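Local coordinates for uncharacterized NTF2-like protein (Cytophaga hutchinsonii ATCC 33406, PDB 3F14) that is of unknown function but adopts the NTF2-like fold of the SnoaL-like family, whose cone-shaped domains often enclose a ligand-binding or catalytic pocket, at residues 44-47 / 48-52. Numbering follows the deposited sequence. Where two conformers were deposited one is given.
Sequences DVID and FCNKM
Asn50 lies alongside Ile46, one helical turn further on, and its side chain can be followed outward atom by atom. Its CB sits 3.5 Å from Ile46 O, the carbonyl that accepts the Asn50 backbone N-H at 2.8 Å. CG, also 3.5 Å from Ile46 O, is turned anti to the carbonyl carbon (chi1 -78°), beside its own backbone N, which lays the amide along the preceding turn at the surface of the helix. At the tip the two amide atoms part company. ND2 passes 3.6 Å from Ile46 O and 3.7 Å from Ile46 CG2, and donates to a water at 2.8 Å; the same water donates a hydrogen bond to Asp47 OD1 at 2.7 Å, bridging two exposed polar side chains three residues apart, a carboxylate that accepts and an amide N-H that donates. OD1 is hydrogen-bonded to the hydroxyl of Tyr22, so that the amide ties the helix to a loop while serving the water. Branched Ile46 gives an apolar flank that also meets Tyr22 and Phe25.

On the inward side Val45 and Cys49 make the other i to i+4 side-chain contact, with Val45 CG1 4.1 Å from Cys49 SG. Both are small and apolar enough for a buried face, where Val45 rests on Phe25, Ile29 and Val39, and Cys49 on Phe18, Tyr22 and Trp31. The long flat ring of Phe48 spans from the helix to Ile33, Gln37 and Val39. The pattern is that of an amphipathic alpha-helix, here helix 42-57, packed against the short strands at one edge of the curved sheet in the NTF2-like alpha+beta fold.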
ATOM      1  N   ASP A  44     -21.490   4.406  -9.971  1.00 13.56           N
ATOM      2  CA  ASP A  44     -21.441   3.544  -8.792  1.00 13.04           C
ATOM      3  C   ASP A  44     -20.359   3.997  -7.827  1.00 14.88           C
ATOM      4  O   ASP A  44     -20.576   3.952  -6.610  1.00 14.36           O
ATOM      5  CB  ASP A  44     -21.122   2.103  -9.187  1.00 14.35           C
ATOM      6  CG  ASP A  44     -22.281   1.367  -9.803  1.00 17.38           C
ATOM      7  OD1 ASP A  44     -23.383   1.946  -9.900  1.00 19.62           O
ATOM      8  OD2 ASP A  44     -22.108   0.166 -10.177  1.00 17.32           O
ATOM      9  N   VAL A  45     -19.196   4.458  -8.304  1.00 13.19           N
ATOM     10  CA  VAL A  45     -18.141   4.911  -7.373  1.00 12.67           C
ATOM     11  C   VAL A  45     -18.580   6.217  -6.691  1.00 13.82           C
ATOM     12  O   VAL A  45     -18.379   6.381  -5.487  1.00 14.31           O
ATOM     13  CB  VAL A  45     -16.749   4.996  -8.031  1.00 14.47           C
ATOM     14  CG1 VAL A  45     -15.715   5.537  -7.067  1.00 15.79           C
ATOM     15  CG2 VAL A  45     -16.317   3.615  -8.600  1.00 14.87           C
ATOM     16  N   ILE A  46     -19.181   7.139  -7.419  1.00 13.43           N
ATOM     17  CA  ILE A  46     -19.659   8.368  -6.807  1.00 13.39           C
ATOM     18  C   ILE A  46     -20.730   8.058  -5.772  1.00 15.07           C
ATOM     19  O   ILE A  46     -20.704   8.624  -4.658  1.00 14.82           O
ATOM     20  CB  ILE A  46     -20.141   9.391  -7.874  1.00 13.63           C
ATOM     21  CG1 ILE A  46     -18.918   9.914  -8.619  1.00 13.60           C
ATOM     22  CG2 ILE A  46     -20.912  10.544  -7.208  1.00 14.72           C
ATOM     23  CD1 ILE A  46     -19.283  10.788  -9.808  1.00 14.86           C
ATOM     24  N   ASP A  47     -21.638   7.156  -6.075  1.00 13.93           N
ATOM     25  CA  ASP A  47     -22.721   6.842  -5.127  1.00 13.89           C
ATOM     26  C   ASP A  47     -22.132   6.211  -3.872  1.00 14.36           C
ATOM     27  O   ASP A  47     -22.573   6.496  -2.750  1.00 14.67           O
ATOM     28  CB  ASP A  47     -23.774   5.895  -5.754  1.00 13.07           C
ATOM     29  CG  ASP A  47     -24.685   6.575  -6.768  1.00 14.11           C
ATOM     30  OD1 ASP A  47     -24.834   7.825  -6.762  1.00 15.25           O
ATOM     31  OD2 ASP A  47     -25.366   5.816  -7.522  1.00 14.24           O
ATOM     32  N   PHE A  48     -21.144   5.353  -4.046  1.00 14.24           N
ATOM     33  CA  PHE A  48     -20.494   4.679  -2.913  1.00 14.14           C
ATOM     34  C   PHE A  48     -19.745   5.674  -2.061  1.00 16.68           C
ATOM     35  O   PHE A  48     -19.876   5.688  -0.829  1.00 15.70           O
ATOM     36  CB  PHE A  48     -19.533   3.618  -3.447  1.00 15.06           C
ATOM     37  CG  PHE A  48     -18.935   2.708  -2.392  1.00 15.38           C
ATOM     38  CD1 PHE A  48     -19.575   1.529  -2.044  1.00 18.71           C
ATOM     39  CD2 PHE A  48     -17.733   3.024  -1.841  1.00 18.64           C
ATOM     40  CE1 PHE A  48     -18.991   0.690  -1.098  1.00 21.91           C
ATOM     41  CE2 PHE A  48     -17.164   2.198  -0.912  1.00 19.45           C
ATOM     42  CZ  PHE A  48     -17.802   1.034  -0.561  1.00 18.62           C
ATOM     43  N   CYS A  49     -18.995   6.563  -2.686  1.00 15.12           N
ATOM     44  CA  CYS A  49     -18.333   7.633  -1.965  1.00 15.81           C
ATOM     45  C   CYS A  49     -19.330   8.489  -1.231  1.00 14.64           C
ATOM     46  O   CYS A  49     -19.050   8.912  -0.079  1.00 16.22           O
ATOM     47  CB  CYS A  49     -17.522   8.491  -2.950  1.00 14.67           C
ATOM     48  SG  CYS A  49     -16.043   7.713  -3.591  1.00 16.32           S
ATOM     49  N   ASN A  50     -20.439   8.877  -1.845  1.00 14.24           N
ATOM     50  CA  ASN A  50     -21.439   9.701  -1.163  1.00 14.38           C
ATOM     51  C   ASN A  50     -22.034   9.000   0.048  1.00 15.51           C
ATOM     52  O   ASN A  50     -22.358   9.673   1.047  1.00 17.02           O
ATOM     53  CB  ASN A  50     -22.529  10.200  -2.140  1.00 15.42           C
ATOM     54  CG  ASN A  50     -22.048  11.389  -2.982  1.00 16.76           C
ATOM     55  OD1 ASN A  50     -21.189  12.149  -2.548  1.00 18.53           O
ATOM     56  ND2 ASN A  50     -22.651  11.594  -4.132  1.00 15.80           N
ATOM     57  N   LYS A  51     -22.288   7.700  -0.046  0.70 16.09           N
ATOM     58  CA  LYS A  51     -22.812   6.939   1.100  0.70 16.98           C
ATOM     59  C   LYS A  51     -21.821   7.004   2.271  0.70 15.63           C
ATOM     60  O   LYS A  51     -22.222   7.175   3.435  0.70 16.09           O
ATOM     61  CB  LYS A  51     -23.093   5.512   0.651  0.70 19.84           C
ATOM     62  CG  LYS A  51     -23.547   4.515   1.684  0.70 22.52           C
ATOM     63  CD  LYS A  51     -24.052   3.229   1.001  0.70 23.01           C
ATOM     64  CE  LYS A  51     -24.101   2.032   1.939  0.70 28.06           C
ATOM     65  NZ  LYS A  51     -24.428   2.421   3.353  0.70 33.58           N
HETATM   66  N   MSE A  52     -20.520   6.950   1.951  0.51 11.55           N
HETATM   67  CA  MSE A  52     -19.362   6.942   2.920  0.51 12.40           C
HETATM   68  C   MSE A  52     -18.995   8.316   3.496  0.51 13.44           C
HETATM   69  O   MSE A  52     -18.406   8.397   4.577  0.51 13.29           O
HETATM   70  CB  MSE A  52     -18.070   6.323   2.276  0.51 11.71           C
HETATM   71  CG  MSE A  52     -16.834   6.034   3.251  0.51 12.71           C
HETATM   72 SE   MSE A  52     -15.348   5.209   2.458  0.38 18.85          SE
HETATM   73  CE  MSE A  52     -16.172   3.560   1.994  0.51 23.97           C
TER
HETATM   74  O   HOH W   1     -24.724   9.957  -5.087  1.00 23.34           O